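Local coordinates for GTPase-activating protein BEM3 (Saccharomyces cerevisiae S288C, PDB 6FSF) that activates GTP hydrolysis by CDC42 and, less efficiently, RHO1, and binds phosphatidylinositol 3-phosphate, this piece being its tandem PX and PH domains, at residues I7-Q12 against K120-I125; I21-T26 against L35-A40; F53-H58 against S126-M131; T78-Q83 against K97-Q102; S144-R149 against W159-G164. One frame throughout, in Å; residues are numbered along the deposited sequence.

Contacts 1 to 4 lie in the PX part of the chain and contact 5 in the PH part; all five are partly buried. Contact 2, whose centre lies about 4 Å from the centre of the chain, is the most central, with 7 of its 12 touching residues buried, and pairs two strands of the PX sheet; contact 3 adds the short edge strand and a salt bridge. Contact 1, the outermost, touches contact 3, F10 N bonding to S126 OG and F124 meeting K55 in a cation-pi contact. It is almost wholly apolar, as is contact 4, where a loop meets the helix that packs on contact 2. Contact 5 is again a strand pair, but flanked by arginines and a tryptophan; L35 of contact 2 reaches its V161.

Contact 1. Residues I7-Q12 against K120-I125; sequences IPLFVQ and KIAQFI
L9 and V11 lay the incoming chain against helix 115-125, with A122 between them. The methyl of A122 is 3.6 Å from V11 O and 3.9 Å from L9 CD2, so the small side chain lets the loop come close to the helix, the CA atoms of L9 and A122 being 6.0 Å apart. The same L9 methyl also rests on the aliphatic part of Q123, CD2 to CG at 3.9 Å. Deeper in, V11 CB meets I125 CD1 at 4.2 Å, on the side where V11 and I125 are buried. Toward solvent the packing thins: exposed I7 crosses Q123 at about a right angle and reaches its amide nitrogen with CD1 alone, 4.0 Å away. Q123 CG stands anti to the carbonyl carbon (chi1 -64°) and the chain then runs extended, which carries the amide out to I7. S126 OG, just beyond the helix, takes a hydrogen bond from F10 N. F16 covers V11 and I121, while F124 and I125 pack on F53 of strand 49-55 and K120 on helix 57-70.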
# COMPACT_ATOMS: atom_id res chain seq x y z
N ILE A 7 17.11 -8.89 19.58
CA ILE A 7 17.02 -7.70 18.75
C ILE A 7 15.95 -6.82 19.39
O ILE A 7 14.91 -7.34 19.81
CB ILE A 7 16.68 -8.07 17.29
CG1 ILE A 7 17.83 -8.88 16.66
CG2 ILE A 7 16.39 -6.84 16.45
CD1 ILE A 7 17.68 -10.40 16.73
N PRO A 8 16.16 -5.50 19.53
CA PRO A 8 15.22 -4.68 20.30
C PRO A 8 13.79 -4.76 19.77
O PRO A 8 13.54 -4.66 18.57
CB PRO A 8 15.78 -3.27 20.16
CG PRO A 8 16.67 -3.32 18.96
CD PRO A 8 17.28 -4.69 19.02
N LEU A 9 12.85 -4.94 20.70
CA LEU A 9 11.44 -5.08 20.38
C LEU A 9 10.71 -3.76 20.59
O LEU A 9 10.80 -3.16 21.67
CB LEU A 9 10.79 -6.17 21.23
CG LEU A 9 11.52 -7.52 21.32
CD1 LEU A 9 10.75 -8.49 22.21
CD2 LEU A 9 11.75 -8.12 19.94
N PHE A 10 9.99 -3.31 19.56
CA PHE A 10 9.21 -2.08 19.70
C PHE A 10 7.94 -2.31 20.50
O PHE A 10 7.50 -1.41 21.23
CB PHE A 10 8.86 -1.51 18.32
CG PHE A 10 10.04 -0.98 17.55
CD1 PHE A 10 11.30 -0.95 18.11
CD2 PHE A 10 9.88 -0.50 16.26
CE1 PHE A 10 12.39 -0.46 17.40
CE2 PHE A 10 10.95 -0.01 15.54
CZ PHE A 10 12.21 0.01 16.12
N VAL A 11 7.34 -3.50 20.38
CA VAL A 11 6.12 -3.85 21.10
C VAL A 11 6.31 -5.26 21.66
O VAL A 11 6.59 -6.19 20.91
CB VAL A 11 4.87 -3.79 20.20
CG1 VAL A 11 3.65 -4.28 20.97
CG2 VAL A 11 4.65 -2.38 19.68
N GLN A 12 6.15 -5.40 22.97
CA GLN A 12 6.26 -6.71 23.59
C GLN A 12 5.12 -7.61 23.12
O GLN A 12 4.01 -7.13 22.88
CB GLN A 12 6.24 -6.59 25.12
CG GLN A 12 7.41 -5.80 25.69
CD GLN A 12 8.74 -6.50 25.49
OE1 GLN A 12 8.89 -7.69 25.79
NE2 GLN A 12 9.72 -5.77 24.97
N LYS A 120 9.15 -13.79 17.35
CA LYS A 120 9.40 -13.66 15.92
C LYS A 120 8.52 -12.58 15.30
O LYS A 120 8.99 -11.79 14.47
CB LYS A 120 9.17 -15.01 15.23
CG LYS A 120 9.77 -15.13 13.84
CD LYS A 120 11.27 -15.35 13.91
CE LYS A 120 11.87 -15.56 12.53
NZ LYS A 120 13.32 -15.88 12.58
N ILE A 121 7.25 -12.53 15.70
CA ILE A 121 6.35 -11.49 15.20
C ILE A 121 6.82 -10.12 15.68
O ILE A 121 6.80 -9.14 14.92
CB ILE A 121 4.90 -11.77 15.64
CG1 ILE A 121 4.44 -13.13 15.12
CG2 ILE A 121 3.97 -10.68 15.17
CD1 ILE A 121 3.04 -13.51 15.56
N ALA A 122 7.25 -10.03 16.94
CA ALA A 122 7.74 -8.76 17.47
C ALA A 122 8.98 -8.29 16.73
O ALA A 122 9.11 -7.12 16.38
CB ALA A 122 8.01 -8.88 18.97
N GLN A 123 9.92 -9.21 16.49
CA GLN A 123 11.10 -8.88 15.70
C GLN A 123 10.72 -8.45 14.29
O GLN A 123 11.38 -7.60 13.69
CB GLN A 123 12.06 -10.07 15.65
CG GLN A 123 12.64 -10.47 16.99
CD GLN A 123 13.42 -11.77 16.91
OE1 GLN A 123 13.32 -12.52 15.94
NE2 GLN A 123 14.22 -12.04 17.93
N PHE A 124 9.65 -9.04 13.75
CA PHE A 124 9.21 -8.70 12.40
C PHE A 124 8.87 -7.22 12.29
O PHE A 124 9.38 -6.52 11.41
CB PHE A 124 8.00 -9.57 12.03
CG PHE A 124 7.54 -9.41 10.61
CD1 PHE A 124 8.21 -10.05 9.58
CD2 PHE A 124 6.42 -8.66 10.32
CE1 PHE A 124 7.77 -9.91 8.27
CE2 PHE A 124 5.98 -8.52 9.01
CZ PHE A 124 6.66 -9.15 7.99
N ILE A 125 8.03 -6.71 13.19
CA ILE A 125 7.60 -5.31 13.13
C ILE A 125 8.62 -4.34 13.71
O ILE A 125 8.42 -3.12 13.62
CB ILE A 125 6.25 -5.10 13.85
CG1 ILE A 125 6.42 -5.28 15.36
CG2 ILE A 125 5.21 -6.07 13.32
CD1 ILE A 125 5.15 -5.03 16.15

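Contact 2. Residues I21-T26 against L35-A40; sequences IEVLST and LSILIA
L38 O is gripped by two successive backbone N-H groups, L24 N at 2.9 Å and, weakly, S25 N at 3.5 Å, which marks a classic beta bulge in the antiparallel hairpin of strands 19-29 and 35-43. Before the bulge, E22 and A40 form a hydrogen-bonded pair, followed by V23 and I39 as a non-hydrogen-bonded one; after it, the register has slipped by one and S25 O receives L38 N at 2.9 Å. Within the bulge, L24 points its CB toward the partner strand, where its CD1 sits 3.8 Å from A40 CB and meets L38 CD2 at a slant. V23 and I39 share a face of the sheet; L100 of helix 90-107 touches V23 and I37, and F53 of the adjacent strand touches I39. S25 in the bulge and T26 just after it look elsewhere for polar partners, S25 OG bonding to E228 and T26 OG1 to R96. V23 CG1, anti to the backbone N (chi1 -177°), is thereby turned toward I37, whose CG2 methyl it meets at 3.8 Å.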
# COMPACT_ATOMS: atom_id res chain seq x y z
N ILE A 21 -3.35 -1.98 13.38
CA ILE A 21 -2.51 -1.96 12.19
C ILE A 21 -3.31 -1.35 11.05
O ILE A 21 -4.54 -1.40 11.02
CB ILE A 21 -2.00 -3.37 11.81
CG1 ILE A 21 -3.13 -4.25 11.26
CG2 ILE A 21 -1.34 -4.03 13.01
CD1 ILE A 21 -3.18 -4.33 9.74
N GLU A 22 -2.59 -0.75 10.10
CA GLU A 22 -3.20 -0.24 8.88
C GLU A 22 -2.19 -0.40 7.75
O GLU A 22 -1.14 0.26 7.76
CB GLU A 22 -3.62 1.22 9.03
CG GLU A 22 -4.37 1.75 7.82
CD GLU A 22 -4.75 3.21 7.95
OE1 GLU A 22 -4.44 3.82 9.00
OE2 GLU A 22 -5.37 3.76 7.01
N VAL A 23 -2.50 -1.27 6.80
CA VAL A 23 -1.69 -1.41 5.59
C VAL A 23 -1.94 -0.17 4.74
O VAL A 23 -3.05 0.03 4.24
CB VAL A 23 -2.03 -2.70 4.83
CG1 VAL A 23 -1.12 -2.85 3.62
CG2 VAL A 23 -1.90 -3.90 5.75
N LEU A 24 -0.92 0.67 4.59
CA LEU A 24 -1.08 1.93 3.89
C LEU A 24 -0.86 1.82 2.38
O LEU A 24 -1.44 2.60 1.62
CB LEU A 24 -0.12 2.98 4.46
CG LEU A 24 -0.27 3.34 5.94
CD1 LEU A 24 0.82 4.33 6.36
CD2 LEU A 24 -1.65 3.91 6.23
N SER A 25 -0.05 0.86 1.94
CA SER A 25 0.32 0.76 0.54
C SER A 25 1.00 -0.58 0.28
O SER A 25 1.59 -1.18 1.18
CB SER A 25 1.26 1.90 0.12
OG SER A 25 1.73 1.71 -1.21
N THR A 26 0.90 -1.03 -0.98
CA THR A 26 1.69 -2.13 -1.49
C THR A 26 2.51 -1.71 -2.71
O THR A 26 2.96 -2.56 -3.49
CB THR A 26 0.81 -3.33 -1.84
OG1 THR A 26 -0.05 -3.00 -2.94
CG2 THR A 26 -0.05 -3.73 -0.64
N LEU A 35 9.32 -2.50 -4.93
CA LEU A 35 7.95 -2.37 -4.43
C LEU A 35 7.76 -3.24 -3.20
O LEU A 35 8.10 -4.43 -3.20
CB LEU A 35 6.95 -2.76 -5.52
CG LEU A 35 6.95 -1.94 -6.81
CD1 LEU A 35 5.88 -2.45 -7.77
CD2 LEU A 35 6.76 -0.47 -6.52
N SER A 36 7.23 -2.64 -2.13
CA SER A 36 7.07 -3.34 -0.86
C SER A 36 5.77 -2.88 -0.20
O SER A 36 5.07 -1.99 -0.70
CB SER A 36 8.27 -3.12 0.05
OG SER A 36 8.41 -1.76 0.39
N ILE A 37 5.48 -3.47 0.95
CA ILE A 37 4.22 -3.28 1.66
C ILE A 37 4.49 -2.38 2.86
O ILE A 37 5.23 -2.77 3.78
CB ILE A 37 3.60 -4.62 2.08
CG1 ILE A 37 3.35 -5.49 0.85
CG2 ILE A 37 2.32 -4.40 2.87
CD1 ILE A 37 3.16 -6.96 1.16
N LEU A 38 3.91 -1.18 2.86
CA LEU A 38 4.07 -0.23 3.95
C LEU A 38 2.95 -0.43 4.97
O LEU A 38 1.77 -0.41 4.61
CB LEU A 38 4.05 1.21 3.42
CG LEU A 38 4.30 2.32 4.44
CD1 LEU A 38 5.73 2.25 4.96
CD2 LEU A 38 4.00 3.68 3.85
N ILE A 39 3.33 -0.62 6.23
CA ILE A 39 2.40 -0.96 7.30
C ILE A 39 2.59 0.01 8.45
O ILE A 39 3.72 0.26 8.88
CB ILE A 39 2.59 -2.41 7.78
CG1 ILE A 39 2.36 -3.39 6.63
CG2 ILE A 39 1.67 -2.72 8.95
CD1 ILE A 39 2.82 -4.79 6.93
N ALA A 40 1.48 0.53 8.98
CA ALA A 40 1.51 1.46 10.09
C ALA A 40 1.04 0.77 11.36
O ALA A 40 0.05 0.03 11.35
CB ALA A 40 0.64 2.69 9.80

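Contact 3. Residues F53-H58 against S126-M131; sequences FSKSIH and STDTVM
Charge and polar bonding centre on K55, whose ammonium forms a salt bridge with D128 and a hydrogen bond with T127. NZ lies 2.7 Å from D128 OD2, on the anti lone pair of that oxygen, and 2.8 Å from T127 OG1; the lysine crosses both side chains at about a right angle. A bend at chi2 (-72°) in an otherwise extended chain brings NZ round to them, and F124 adds a cation-pi contact. T127 OG1 is itself tied to the carbonyls of Q123 and F124, so the lysine's partner is held by the end of helix 115-125. Backbone bonding is sparse: S54 N donates to D128 O at 3.1 Å, and F53 CA makes a CH contact with the same oxygen at 3.2 Å. Apolar packing is provided by V130 CG2, 3.7 Å from S54 CB, and by F53, which turns into the core against I39, I41 and I125. F53 and T129 form an antiparallel non-hydrogen-bonded pair, the short, weakly bonded strand 129-130 thus edging the antiparallel sheet of the PX domain.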
# COMPACT_ATOMS: atom_id res chain seq x y z
N PHE A 53 6.74 0.49 8.98
CA PHE A 53 7.79 -0.38 8.48
C PHE A 53 7.39 -0.88 7.10
O PHE A 53 6.25 -0.75 6.68
CB PHE A 53 8.07 -1.54 9.45
CG PHE A 53 6.90 -2.46 9.66
CD1 PHE A 53 6.77 -3.62 8.93
CD2 PHE A 53 5.93 -2.16 10.61
CE1 PHE A 53 5.70 -4.48 9.13
CE2 PHE A 53 4.85 -3.01 10.81
CZ PHE A 53 4.74 -4.17 10.07
N SER A 54 8.37 -1.46 6.41
CA SER A 54 8.19 -1.88 5.02
C SER A 54 8.68 -3.31 4.87
O SER A 54 9.75 -3.66 5.38
CB SER A 54 8.96 -0.96 4.07
OG SER A 54 8.79 -1.37 2.73
N LYS A 55 7.89 -4.13 4.18
CA LYS A 55 8.25 -5.53 3.95
C LYS A 55 7.90 -5.90 2.52
O LYS A 55 6.84 -5.52 2.02
CB LYS A 55 7.51 -6.47 4.92
CG LYS A 55 7.76 -6.19 6.39
CD LYS A 55 9.16 -6.60 6.80
CE LYS A 55 9.36 -6.38 8.29
NZ LYS A 55 10.70 -6.86 8.75
N SER A 56 8.79 -6.64 1.88
CA SER A 56 8.45 -7.25 0.60
C SER A 56 7.42 -8.36 0.82
O SER A 56 7.25 -8.87 1.93
CB SER A 56 9.69 -7.81 -0.08
OG SER A 56 10.14 -8.99 0.56
N ILE A 57 6.73 -8.73 -0.26
CA ILE A 57 5.75 -9.81 -0.17
C ILE A 57 6.43 -11.11 0.22
O ILE A 57 5.83 -11.95 0.90
CB ILE A 57 4.97 -9.93 -1.50
CG1 ILE A 57 3.98 -11.09 -1.45
CG2 ILE A 57 5.93 -10.09 -2.67
CD1 ILE A 57 2.93 -10.94 -0.36
N HIS A 58 7.69 -11.29 -0.19
CA HIS A 58 8.43 -12.49 0.18
C HIS A 58 8.64 -12.57 1.69
O HIS A 58 8.49 -13.64 2.29
CB HIS A 58 9.77 -12.51 -0.55
CG HIS A 58 10.66 -13.65 -0.16
ND1 HIS A 58 10.38 -14.96 -0.49
CD2 HIS A 58 11.81 -13.68 0.55
CE1 HIS A 58 11.32 -15.74 -0.01
NE2 HIS A 58 12.21 -14.99 0.63
N SER A 126 9.70 -4.84 14.30
CA SER A 126 10.75 -4.00 14.85
C SER A 126 11.92 -3.81 13.89
O SER A 126 12.96 -3.26 14.29
CB SER A 126 11.26 -4.58 16.17
OG SER A 126 10.24 -4.59 17.15
N THR A 127 11.78 -4.25 12.64
CA THR A 127 12.82 -4.13 11.63
C THR A 127 12.24 -3.44 10.40
O THR A 127 11.02 -3.31 10.24
CB THR A 127 13.40 -5.50 11.25
OG1 THR A 127 12.34 -6.43 11.03
CG2 THR A 127 14.32 -6.02 12.34
N ASP A 128 13.14 -3.01 9.52
CA ASP A 128 12.78 -2.28 8.29
C ASP A 128 11.92 -1.07 8.61
O ASP A 128 10.96 -0.75 7.89
CB ASP A 128 12.08 -3.21 7.29
CG ASP A 128 12.93 -4.39 6.91
OD1 ASP A 128 13.83 -4.23 6.05
OD2 ASP A 128 12.70 -5.50 7.46
N THR A 129 12.26 -0.38 9.69
CA THR A 129 11.48 0.78 10.13
C THR A 129 11.53 1.89 9.10
O THR A 129 12.57 2.14 8.47
CB THR A 129 12.01 1.28 11.47
OG1 THR A 129 12.19 0.17 12.36
CG2 THR A 129 11.03 2.26 12.10
N VAL A 130 10.40 2.56 8.91
CA VAL A 130 10.26 3.64 7.94
C VAL A 130 9.88 4.91 8.68
O VAL A 130 8.95 4.90 9.50
CB VAL A 130 9.21 3.30 6.86
CG1 VAL A 130 8.96 4.49 5.96
CG2 VAL A 130 9.67 2.09 6.05
N MET A 131 10.60 5.99 8.40
CA MET A 131 10.37 7.29 9.03
C MET A 131 10.01 8.30 7.95
O MET A 131 10.88 8.70 7.17
CB MET A 131 11.59 7.74 9.83
CG MET A 131 11.80 6.99 11.12
SD MET A 131 10.41 7.22 12.23
CE MET A 131 10.49 5.73 13.22

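Contact 4. Residues T78-Q83 against K97-Q102; sequences TLPDRQ and KNILNQ
P80 sets its ring against two consecutive side chains of helix 90-107, I99 and L100, and is turned differently to each. With I99 it slides past in the opposite direction: the CG2 methyl of the isoleucine lies 3.8 Å from P80 CD and about as far from P80 N, and also comes within 3.7 Å of T78 O. That methyl stands anti to the backbone N (CG1 having chi1 -56°), a position from which it meets the loop backbone as well as the ring. L100 instead crosses the proline at about a right angle, its CG 3.8 Å from P80 CG and its CD2 3.8 Å from P80 CD. L79 points its CB off from the helix, but its CD2 returns to meet L100 CD2 obliquely at 4.0 Å, and L79 also touches V60, R61 and D64 of helix 57-70. Replacing P80 with a glycine would probably leave I99 and L100 without the ring that lies against both and make the loop more flexible. F85 touches P80, and L100 continues to V23 and T26 of the sheet. With methyls and ring carbons doing the touching, the contact depends on shape and apolar burial rather than on directed polar bonds.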
# COMPACT_ATOMS: atom_id res chain seq x y z
N THR A 78 -5.54 -15.95 5.92
CA THR A 78 -4.96 -16.37 4.64
C THR A 78 -4.40 -15.16 3.90
O THR A 78 -5.05 -14.12 3.80
CB THR A 78 -6.02 -17.07 3.79
OG1 THR A 78 -6.53 -18.19 4.51
CG2 THR A 78 -5.41 -17.55 2.48
N LEU A 79 -3.17 -15.31 3.39
CA LEU A 79 -2.52 -14.25 2.65
C LEU A 79 -3.18 -14.07 1.28
O LEU A 79 -3.86 -14.97 0.79
CB LEU A 79 -1.04 -14.56 2.47
CG LEU A 79 -0.10 -14.23 3.63
CD1 LEU A 79 1.34 -14.53 3.25
CD2 LEU A 79 -0.26 -12.78 4.03
N PRO A 80 -3.00 -12.91 0.66
CA PRO A 80 -3.49 -12.73 -0.71
C PRO A 80 -2.76 -13.67 -1.67
O PRO A 80 -1.60 -14.01 -1.47
CB PRO A 80 -3.18 -11.26 -1.02
CG PRO A 80 -2.15 -10.86 -0.02
CD PRO A 80 -2.46 -11.65 1.21
N ASP A 81 -3.48 -14.08 -2.71
CA ASP A 81 -2.95 -15.05 -3.66
C ASP A 81 -1.74 -14.49 -4.40
O ASP A 81 -1.59 -13.27 -4.56
CB ASP A 81 -4.04 -15.47 -4.64
CG ASP A 81 -3.62 -16.63 -5.52
OD1 ASP A 81 -2.64 -17.31 -5.17
OD2 ASP A 81 -4.29 -16.87 -6.55
N ARG A 82 -0.88 -15.39 -4.86
CA ARG A 82 0.31 -14.99 -5.61
C ARG A 82 -0.04 -14.34 -6.94
O ARG A 82 0.78 -13.59 -7.48
CB ARG A 82 1.22 -16.20 -5.84
CG ARG A 82 1.52 -17.00 -4.58
CD ARG A 82 2.49 -18.14 -4.87
NE ARG A 82 3.83 -17.65 -5.16
CZ ARG A 82 4.80 -17.57 -4.25
NH1 ARG A 82 4.58 -17.95 -3.00
NH2 ARG A 82 6.00 -17.11 -4.60
N GLN A 83 -1.23 -14.62 -7.49
CA GLN A 83 -1.64 -14.01 -8.75
C GLN A 83 -1.91 -12.52 -8.60
O GLN A 83 -1.81 -11.78 -9.58
CB GLN A 83 -2.87 -14.72 -9.30
CG GLN A 83 -2.58 -15.96 -10.14
CD GLN A 83 -2.03 -17.11 -9.31
OE1 GLN A 83 -2.11 -17.11 -8.09
NE2 GLN A 83 -1.46 -18.11 -9.99
N LYS A 97 -4.48 -5.15 -0.96
CA LYS A 97 -4.30 -4.29 0.21
C LYS A 97 -5.37 -4.56 1.26
O LYS A 97 -5.10 -4.51 2.46
CB LYS A 97 -4.30 -2.83 -0.22
CG LYS A 97 -4.11 -1.82 0.90
CD LYS A 97 -4.02 -0.42 0.32
CE LYS A 97 -4.14 0.64 1.39
NZ LYS A 97 -5.43 0.52 2.13
N ASN A 98 -6.60 -4.84 0.82
CA ASN A 98 -7.67 -5.13 1.77
C ASN A 98 -7.47 -6.49 2.44
O ASN A 98 -7.73 -6.64 3.64
CB ASN A 98 -9.03 -5.09 1.06
CG ASN A 98 -9.34 -3.73 0.48
OD1 ASN A 98 -8.86 -2.71 0.97
ND2 ASN A 98 -10.16 -3.70 -0.56
N ILE A 99 -7.00 -7.48 1.68
CA ILE A 99 -6.75 -8.80 2.26
C ILE A 99 -5.62 -8.71 3.28
O ILE A 99 -5.69 -9.34 4.35
CB ILE A 99 -6.44 -9.82 1.15
CG1 ILE A 99 -7.57 -9.86 0.12
CG2 ILE A 99 -6.17 -11.20 1.75
CD1 ILE A 99 -7.34 -10.84 -0.99
N LEU A 100 -4.57 -7.95 2.97
CA LEU A 100 -3.47 -7.81 3.91
C LEU A 100 -3.91 -7.09 5.18
O LEU A 100 -3.44 -7.41 6.27
CB LEU A 100 -2.31 -7.07 3.24
CG LEU A 100 -1.45 -7.89 2.27
CD1 LEU A 100 -0.57 -6.98 1.43
CD2 LEU A 100 -0.61 -8.90 3.04
N ASN A 101 -4.81 -6.11 5.05
CA ASN A 101 -5.37 -5.46 6.23
C ASN A 101 -6.11 -6.45 7.11
O ASN A 101 -5.92 -6.49 8.33
CB ASN A 101 -6.29 -4.32 5.81
CG ASN A 101 -5.66 -2.95 6.00
OD1 ASN A 101 -4.97 -2.71 6.99
ND2 ASN A 101 -5.89 -2.06 5.05
N GLN A 102 -6.97 -7.28 6.50
CA GLN A 102 -7.66 -8.32 7.26
C GLN A 102 -6.67 -9.31 7.87
O GLN A 102 -6.87 -9.78 8.99
CB GLN A 102 -8.64 -9.06 6.34
CG GLN A 102 -9.79 -8.21 5.87
CD GLN A 102 -10.54 -7.58 7.02
OE1 GLN A 102 -10.50 -6.36 7.20
NE2 GLN A 102 -11.22 -8.40 7.80

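Contact 5. Residues S144-R149 against W159-G164; sequences SLLLRR and WRVRYG
R148 CB sits over one face of the W159 indole, 3.5 Å from the centroid of its six-membered ring and 16° off the normal, a CH-pi contact. The rest of the arginine follows the ring outward, CD 3.8 Å from W159 CZ2, with the guanidinium plane turned 64° from the indole. R148 CG is anti to the backbone N (chi1 -178°) and the chain bends at chi3, keeping it beside the tryptophan. At the indole edge lies L146 O, and L146 CB touches CE3; W159 NE1 donates a hydrogen bond to F201 O. With W159 cut back to an alanine, R148 would probably lose the surface its aliphatic chain lies on, and F201 O its indole N-H donor. On the face opposite L146 and V161, L147 CD2 packs on R162 CG at 3.9 Å, while R162 NH1 forms a salt bridge with E181.

Behind these side chains, four backbone bonds fix the antiparallel register. L145 pairs reciprocally with R162, the bond from L145 N to R162 O measuring 2.7 Å, and L147 pairs likewise with R160. At the far end L145 CD1 passes 4.2 Å from G164 CA.

The guanidinium of R148 makes cation-pi contacts with F201 and Y224. This hairpin forms the first two strands of the PH sheet: strand 142-148 lies between 160-167 and 221-226, and L146 and W159 reach V93 and P90 of helix 90-107 in the PX domain.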
# COMPACT_ATOMS: atom_id res chain seq x y z
N SER A 144 1.53 7.50 -4.09
CA SER A 144 1.83 6.55 -5.16
C SER A 144 0.64 6.43 -6.10
O SER A 144 -0.52 6.42 -5.66
CB SER A 144 2.17 5.18 -4.57
OG SER A 144 3.30 5.25 -3.72
N LEU A 145 0.92 6.34 -7.40
CA LEU A 145 -0.12 6.28 -8.41
C LEU A 145 0.21 5.21 -9.43
O LEU A 145 1.36 4.76 -9.55
CB LEU A 145 -0.29 7.64 -9.11
CG LEU A 145 -0.64 8.85 -8.24
CD1 LEU A 145 -0.61 10.12 -9.07
CD2 LEU A 145 -2.00 8.66 -7.58
N LEU A 146 -0.81 4.79 -10.17
CA LEU A 146 -0.67 3.85 -11.28
C LEU A 146 -1.05 4.56 -12.57
O LEU A 146 -2.11 5.17 -12.66
CB LEU A 146 -1.54 2.61 -11.07
CG LEU A 146 -1.13 1.70 -9.91
CD1 LEU A 146 -2.09 0.53 -9.76
CD2 LEU A 146 0.29 1.20 -10.10
N LEU A 147 -0.17 4.47 -13.57
CA LEU A 147 -0.29 5.26 -14.79
C LEU A 147 -0.39 4.35 -16.01
O LEU A 147 0.36 3.38 -16.14
CB LEU A 147 0.91 6.21 -14.95
CG LEU A 147 0.96 7.06 -16.22
CD1 LEU A 147 -0.23 7.99 -16.30
CD2 LEU A 147 2.26 7.84 -16.26
N ARG A 148 -1.30 4.70 -16.92
CA ARG A 148 -1.47 4.01 -18.19
C ARG A 148 -1.58 5.04 -19.31
O ARG A 148 -2.08 6.14 -19.10
CB ARG A 148 -2.71 3.10 -18.19
CG ARG A 148 -2.92 2.31 -19.49
CD ARG A 148 -4.23 1.53 -19.47
NE ARG A 148 -5.41 2.39 -19.43
CZ ARG A 148 -6.10 2.76 -20.51
NH1 ARG A 148 -5.73 2.34 -21.72
NH2 ARG A 148 -7.16 3.54 -20.38
N ARG A 149 -1.10 4.66 -20.49
CA ARG A 149 -1.19 5.47 -21.69
C ARG A 149 -1.94 4.71 -22.78
O ARG A 149 -1.87 3.48 -22.84
CB ARG A 149 0.20 5.86 -22.20
CG ARG A 149 1.03 6.60 -21.18
CD ARG A 149 0.38 7.92 -20.81
NE ARG A 149 0.11 8.73 -21.99
CZ ARG A 149 1.02 9.47 -22.61
NH1 ARG A 149 0.69 10.17 -23.69
NH2 ARG A 149 2.26 9.52 -22.15
N TRP A 159 0.18 -0.82 -17.09
CA TRP A 159 0.25 0.09 -15.95
C TRP A 159 1.68 0.14 -15.41
O TRP A 159 2.43 -0.84 -15.49
CB TRP A 159 -0.71 -0.33 -14.84
CG TRP A 159 -2.15 -0.36 -15.27
CD1 TRP A 159 -2.84 -1.44 -15.75
CD2 TRP A 159 -3.07 0.74 -15.26
NE1 TRP A 159 -4.13 -1.08 -16.04
CE2 TRP A 159 -4.30 0.25 -15.75
CE3 TRP A 159 -2.97 2.08 -14.89
CZ2 TRP A 159 -5.42 1.06 -15.88
CZ3 TRP A 159 -4.09 2.89 -15.02
CH2 TRP A 159 -5.30 2.38 -15.51
N ARG A 160 2.04 1.30 -14.86
CA ARG A 160 3.36 1.52 -14.29
C ARG A 160 3.23 2.36 -13.03
O ARG A 160 2.39 3.27 -12.97
CB ARG A 160 4.29 2.20 -15.30
CG ARG A 160 3.69 3.45 -15.95
CD ARG A 160 4.66 4.11 -16.92
NE ARG A 160 5.00 3.25 -18.05
CZ ARG A 160 5.93 3.55 -18.95
NH1 ARG A 160 6.18 2.71 -19.95
NH2 ARG A 160 6.60 4.68 -18.86
N VAL A 161 4.06 2.06 -12.04
CA VAL A 161 4.03 2.77 -10.76
C VAL A 161 4.67 4.14 -10.93
O VAL A 161 5.78 4.26 -11.47
CB VAL A 161 4.74 1.96 -9.67
CG1 VAL A 161 4.71 2.70 -8.34
CG2 VAL A 161 4.11 0.58 -9.54
N ARG A 162 3.98 5.18 -10.48
CA ARG A 162 4.50 6.54 -10.49
C ARG A 162 4.28 7.17 -9.13
O ARG A 162 3.36 6.81 -8.39
CB ARG A 162 3.81 7.40 -11.57
CG ARG A 162 4.22 7.06 -12.99
CD ARG A 162 5.66 7.46 -13.24
NE ARG A 162 6.47 6.32 -13.66
CZ ARG A 162 6.69 5.99 -14.93
NH1 ARG A 162 6.15 6.71 -15.90
NH2 ARG A 162 7.44 4.94 -15.22
N TYR A 163 5.15 8.12 -8.79
CA TYR A 163 4.98 8.93 -7.59
C TYR A 163 4.61 10.34 -8.02
O TYR A 163 5.38 11.00 -8.74
CB TYR A 163 6.25 8.94 -6.74
CG TYR A 163 6.14 9.81 -5.52
CD1 TYR A 163 7.05 10.84 -5.29
CD2 TYR A 163 5.11 9.63 -4.60
CE1 TYR A 163 6.95 11.64 -4.17
CE2 TYR A 163 5.00 10.44 -3.48
CZ TYR A 163 5.92 11.44 -3.28
OH TYR A 163 5.82 12.25 -2.17
N GLY A 164 3.44 10.80 -7.60
CA GLY A 164 2.91 12.09 -8.03
C GLY A 164 3.13 13.16 -6.99
O GLY A 164 2.93 12.94 -5.79